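PDB 4N4P: acylneuraminate lyase, which belongs to the dihydrodipicolinate synthetase family of TIM-barrel enzymes and is assembled here from four chains. Local coordinates for residues 13-18 and 211-216; 35-38 and 44-47. All coordinates share one frame; numbering follows the deposited sequence.

How the interactions relate
Along the chain the order is 13-18, 35-38, 44-47, 211-216, so both segments of interaction 2 fall between those of interaction 1. The two centres lie about 8 Å apart where the parallel barrel closes: strand 9-12 runs between strand 206-209 and strand 44-47. Interaction 1 joins the loop after the first strand to the beginning region of the helix that follows the last strand; interaction 2 seats helix 26-39 on the second strand. They touch directly. Met-14 N probably makes a hydrogen bond to Tyr-46 O (2.8 Å), Met-14 CB packs on Ile-45 CG2, and Asn-213 O lies 3.5 Å from Leu-36 CD2. The first, second and last strand-helix units of the barrel thus meet in one buried region.

Interaction 1 (13-18 and 211-216); sequences AMVTPF and TYNVNA
Asn-213, near the start of helix 212-227, reaches across to the backbone of Ala-13, Met-14 and Val-15 and carries nearly all of this buried contact. Its CB points at segment 13-18 but stays about 5.1 Å from Ala-13 O, and the approach is made by the amide beyond it. With CG set beside the helix backbone N and anti to the carbonyl carbon (chi1 -81°), the flat group extends to the facing chain, CG lying 3.7 Å from Ala-13 O. The amide is probably turned over in the model, so which branch is nitrogen remains doubtful. One branch, modelled as OD1, comes 2.8 Å from Ala-13 O, an approach that may be a hydrogen bond once the amide is turned back; the other, modelled as ND2, lies 3.6 Å from Met-14 CA and 3.8 Å from Val-15 N. Val-15 CG1 passes at the margin of the same amide. Met-14 directs its own side chain away from Asn-213, onto Val-32, Val-33 and Leu-36 of helix 26-39. The turn holding Asn-213 has a backbone hydrogen bond from Asn-215 N to Thr-211 O, an oxygen also bound by the hydroxyl of Tyr-244 in helix 231-248. Segment 13-18 continues from strand 9-12, whose neighbour 206-209 leads into helix 212-227, with Ala-13 and Gly-209 hydrogen-bonded through their backbones, while helix 253-263 packs against Asn-213 through Met-261.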
# COMPACT_ATOMS: atom_id res chain seq x y z
N ALA A 13 -12.82 -17.69 18.67
CA ALA A 13 -11.40 -18.04 18.62
C ALA A 13 -10.87 -17.96 20.05
O ALA A 13 -10.56 -16.88 20.57
CB ALA A 13 -10.65 -17.09 17.69
N MET A 14 -10.83 -19.12 20.69
CA MET A 14 -10.64 -19.21 22.13
C MET A 14 -9.32 -18.63 22.58
O MET A 14 -8.31 -18.89 21.98
CB MET A 14 -10.67 -20.68 22.56
CG MET A 14 -10.90 -20.83 24.07
SD MET A 14 -10.76 -22.54 24.56
CE MET A 14 -9.00 -22.75 24.67
N VAL A 15 -9.36 -17.84 23.66
CA VAL A 15 -8.14 -17.38 24.32
C VAL A 15 -7.49 -18.56 25.06
O VAL A 15 -8.18 -19.49 25.49
CB VAL A 15 -8.43 -16.21 25.29
CG1 VAL A 15 -8.94 -15.01 24.49
CG2 VAL A 15 -9.47 -16.61 26.39
N THR A 16 -6.18 -18.51 25.21
CA THR A 16 -5.45 -19.53 25.98
C THR A 16 -5.03 -18.98 27.37
O THR A 16 -4.19 -18.10 27.45
CB THR A 16 -4.21 -20.07 25.19
OG1 THR A 16 -4.62 -20.51 23.89
CG2 THR A 16 -3.58 -21.26 25.94
N PRO A 17 -5.62 -19.51 28.47
CA PRO A 17 -5.25 -18.98 29.78
C PRO A 17 -3.80 -19.22 30.18
O PRO A 17 -3.30 -20.34 30.09
CB PRO A 17 -6.20 -19.71 30.73
CG PRO A 17 -7.41 -19.91 29.87
CD PRO A 17 -6.78 -20.40 28.59
N PHE A 18 -3.12 -18.16 30.60
CA PHE A 18 -1.81 -18.31 31.21
C PHE A 18 -1.83 -17.67 32.58
O PHE A 18 -2.59 -16.73 32.81
CB PHE A 18 -0.72 -17.61 30.40
CG PHE A 18 -0.64 -18.05 28.96
CD1 PHE A 18 -0.19 -19.33 28.62
CD2 PHE A 18 -0.98 -17.17 27.94
CE1 PHE A 18 -0.10 -19.71 27.28
CE2 PHE A 18 -0.89 -17.53 26.61
CZ PHE A 18 -0.47 -18.81 26.28
N THR A 211 -14.10 -11.88 18.89
CA THR A 211 -15.08 -11.08 19.66
C THR A 211 -16.26 -11.91 20.17
O THR A 211 -16.97 -11.49 21.09
CB THR A 211 -15.60 -9.84 18.88
OG1 THR A 211 -16.40 -10.28 17.78
CG2 THR A 211 -14.43 -8.99 18.36
N TYR A 212 -16.45 -13.11 19.62
CA TYR A 212 -17.56 -13.96 20.06
C TYR A 212 -17.24 -14.64 21.38
O TYR A 212 -18.12 -15.26 21.98
CB TYR A 212 -17.94 -15.03 19.01
CG TYR A 212 -18.04 -14.47 17.60
CD1 TYR A 212 -18.79 -13.30 17.35
CD2 TYR A 212 -17.37 -15.08 16.53
CE1 TYR A 212 -18.88 -12.75 16.06
CE2 TYR A 212 -17.45 -14.54 15.23
CZ TYR A 212 -18.20 -13.37 15.01
OH TYR A 212 -18.28 -12.84 13.74
N ASN A 213 -15.99 -14.53 21.84
CA ASN A 213 -15.63 -15.04 23.17
C ASN A 213 -16.52 -14.47 24.28
O ASN A 213 -16.81 -15.16 25.26
CB ASN A 213 -14.15 -14.74 23.53
CG ASN A 213 -13.16 -15.73 22.91
OD1 ASN A 213 -12.45 -15.41 21.93
ND2 ASN A 213 -13.07 -16.90 23.51
N VAL A 214 -16.93 -13.20 24.16
CA VAL A 214 -17.68 -12.57 25.24
C VAL A 214 -18.97 -11.89 24.76
O VAL A 214 -19.78 -11.43 25.58
CB VAL A 214 -16.79 -11.57 26.07
CG1 VAL A 214 -15.58 -12.30 26.66
CG2 VAL A 214 -16.34 -10.37 25.19
N ASN A 215 -19.20 -11.86 23.45
CA ASN A 215 -20.42 -11.27 22.92
C ASN A 215 -21.12 -12.13 21.89
O ASN A 215 -21.63 -11.61 20.87
CB ASN A 215 -20.20 -9.85 22.39
CG ASN A 215 -21.48 -9.06 22.34
OD1 ASN A 215 -22.54 -9.54 22.81
ND2 ASN A 215 -21.42 -7.84 21.80
N ALA A 216 -21.18 -13.44 22.15
CA ALA A 216 -21.96 -14.33 21.28
C ALA A 216 -23.41 -13.87 21.22
O ALA A 216 -24.05 -14.01 20.19
CB ALA A 216 -21.87 -15.81 21.77

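Interaction 2 (35-38 and 44-47); sequences FLVE and GIYI
Ile-45 offers its two branches to two successive residues of helix 26-39. CG2 meets CD1 of Leu-36 at 4.1 Å, and CD1 at the end of the longer branch meets CG2 of Val-37 at the same separation. With CG1 beside the backbone N and CG2 anti to it (chi1 -57°), the isoleucine sends one branch to each of the two helix residues. Leu-36 approaches obliquely and Val-37 at about a right angle; the contact is purely apolar. The more deeply buried part is the pair Leu-36 and Ile-45, each pointing its CB at the other segment, with Leu-79 of strand 78-82 also touching Ile-45. Val-37 is partly exposed and less of it is covered by the strand; its CB points neither at nor away from the strand, and it also leans on Asn-73 and Arg-76. Next to it Glu-38, likewise partly exposed, makes a salt bridge with Arg-76. On the other face of strand 44-47, Tyr-46 OH is hydrogen-bonded to Tyr-139 OH and Ser-107 OG. Helix 26-39 links two neighbouring parallel strands, 9-12 and 44-47, and lies against the second: the beta-alpha-beta crossover from which a TIM barrel is built.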
# COMPACT_ATOMS: atom_id res chain seq x y z
N PHE A 35 -17.39 -21.81 29.96
CA PHE A 35 -17.98 -20.49 29.80
C PHE A 35 -18.52 -20.33 28.37
O PHE A 35 -19.66 -19.90 28.16
CB PHE A 35 -16.92 -19.42 30.12
CG PHE A 35 -17.38 -18.00 29.90
CD1 PHE A 35 -18.29 -17.41 30.76
CD2 PHE A 35 -16.86 -17.25 28.83
CE1 PHE A 35 -18.69 -16.08 30.56
CE2 PHE A 35 -17.24 -15.95 28.63
CZ PHE A 35 -18.16 -15.35 29.50
N LEU A 36 -17.72 -20.74 27.39
CA LEU A 36 -18.11 -20.61 25.98
C LEU A 36 -19.33 -21.48 25.65
O LEU A 36 -20.29 -21.03 25.01
CB LEU A 36 -16.94 -20.96 25.06
CG LEU A 36 -15.74 -20.01 25.20
CD1 LEU A 36 -14.59 -20.41 24.26
CD2 LEU A 36 -16.22 -18.57 24.93
N VAL A 37 -19.29 -22.73 26.11
CA VAL A 37 -20.39 -23.65 25.86
C VAL A 37 -21.64 -23.25 26.63
O VAL A 37 -22.72 -23.20 26.07
CB VAL A 37 -19.99 -25.10 26.23
CG1 VAL A 37 -21.20 -26.09 26.10
CG2 VAL A 37 -18.78 -25.57 25.36
N GLU A 38 -21.49 -22.96 27.93
CA GLU A 38 -22.66 -22.87 28.81
C GLU A 38 -23.23 -21.48 28.95
O GLU A 38 -24.44 -21.33 29.12
CB GLU A 38 -22.32 -23.44 30.20
CG GLU A 38 -21.85 -24.88 30.16
CD GLU A 38 -21.06 -25.31 31.41
OE1 GLU A 38 -21.16 -24.64 32.46
OE2 GLU A 38 -20.33 -26.31 31.32
N GLY A 44 -19.55 -23.71 18.39
CA GLY A 44 -18.30 -24.41 18.29
C GLY A 44 -17.19 -23.56 18.87
O GLY A 44 -17.42 -22.39 19.23
N ILE A 45 -15.99 -24.13 18.95
CA ILE A 45 -14.83 -23.40 19.47
C ILE A 45 -13.67 -23.61 18.52
O ILE A 45 -13.43 -24.75 18.06
CB ILE A 45 -14.42 -23.88 20.90
CG1 ILE A 45 -15.60 -23.74 21.85
CG2 ILE A 45 -13.25 -23.03 21.45
CD1 ILE A 45 -15.42 -24.50 23.18
N TYR A 46 -12.93 -22.54 18.24
CA TYR A 46 -11.77 -22.56 17.37
C TYR A 46 -10.56 -22.31 18.26
O TYR A 46 -10.45 -21.22 18.84
CB TYR A 46 -11.90 -21.44 16.33
CG TYR A 46 -10.76 -21.34 15.33
CD1 TYR A 46 -10.70 -22.20 14.25
CD2 TYR A 46 -9.77 -20.35 15.45
CE1 TYR A 46 -9.68 -22.11 13.30
CE2 TYR A 46 -8.74 -20.25 14.51
CZ TYR A 46 -8.70 -21.14 13.44
OH TYR A 46 -7.73 -21.10 12.48
N ILE A 47 -9.70 -23.31 18.40
CA ILE A 47 -8.62 -23.22 19.38
C ILE A 47 -7.26 -23.01 18.77
O ILE A 47 -7.04 -23.32 17.60
CB ILE A 47 -8.60 -24.42 20.35
CG1 ILE A 47 -8.11 -25.68 19.62
CG2 ILE A 47 -9.98 -24.57 21.02
CD1 ILE A 47 -7.57 -26.78 20.57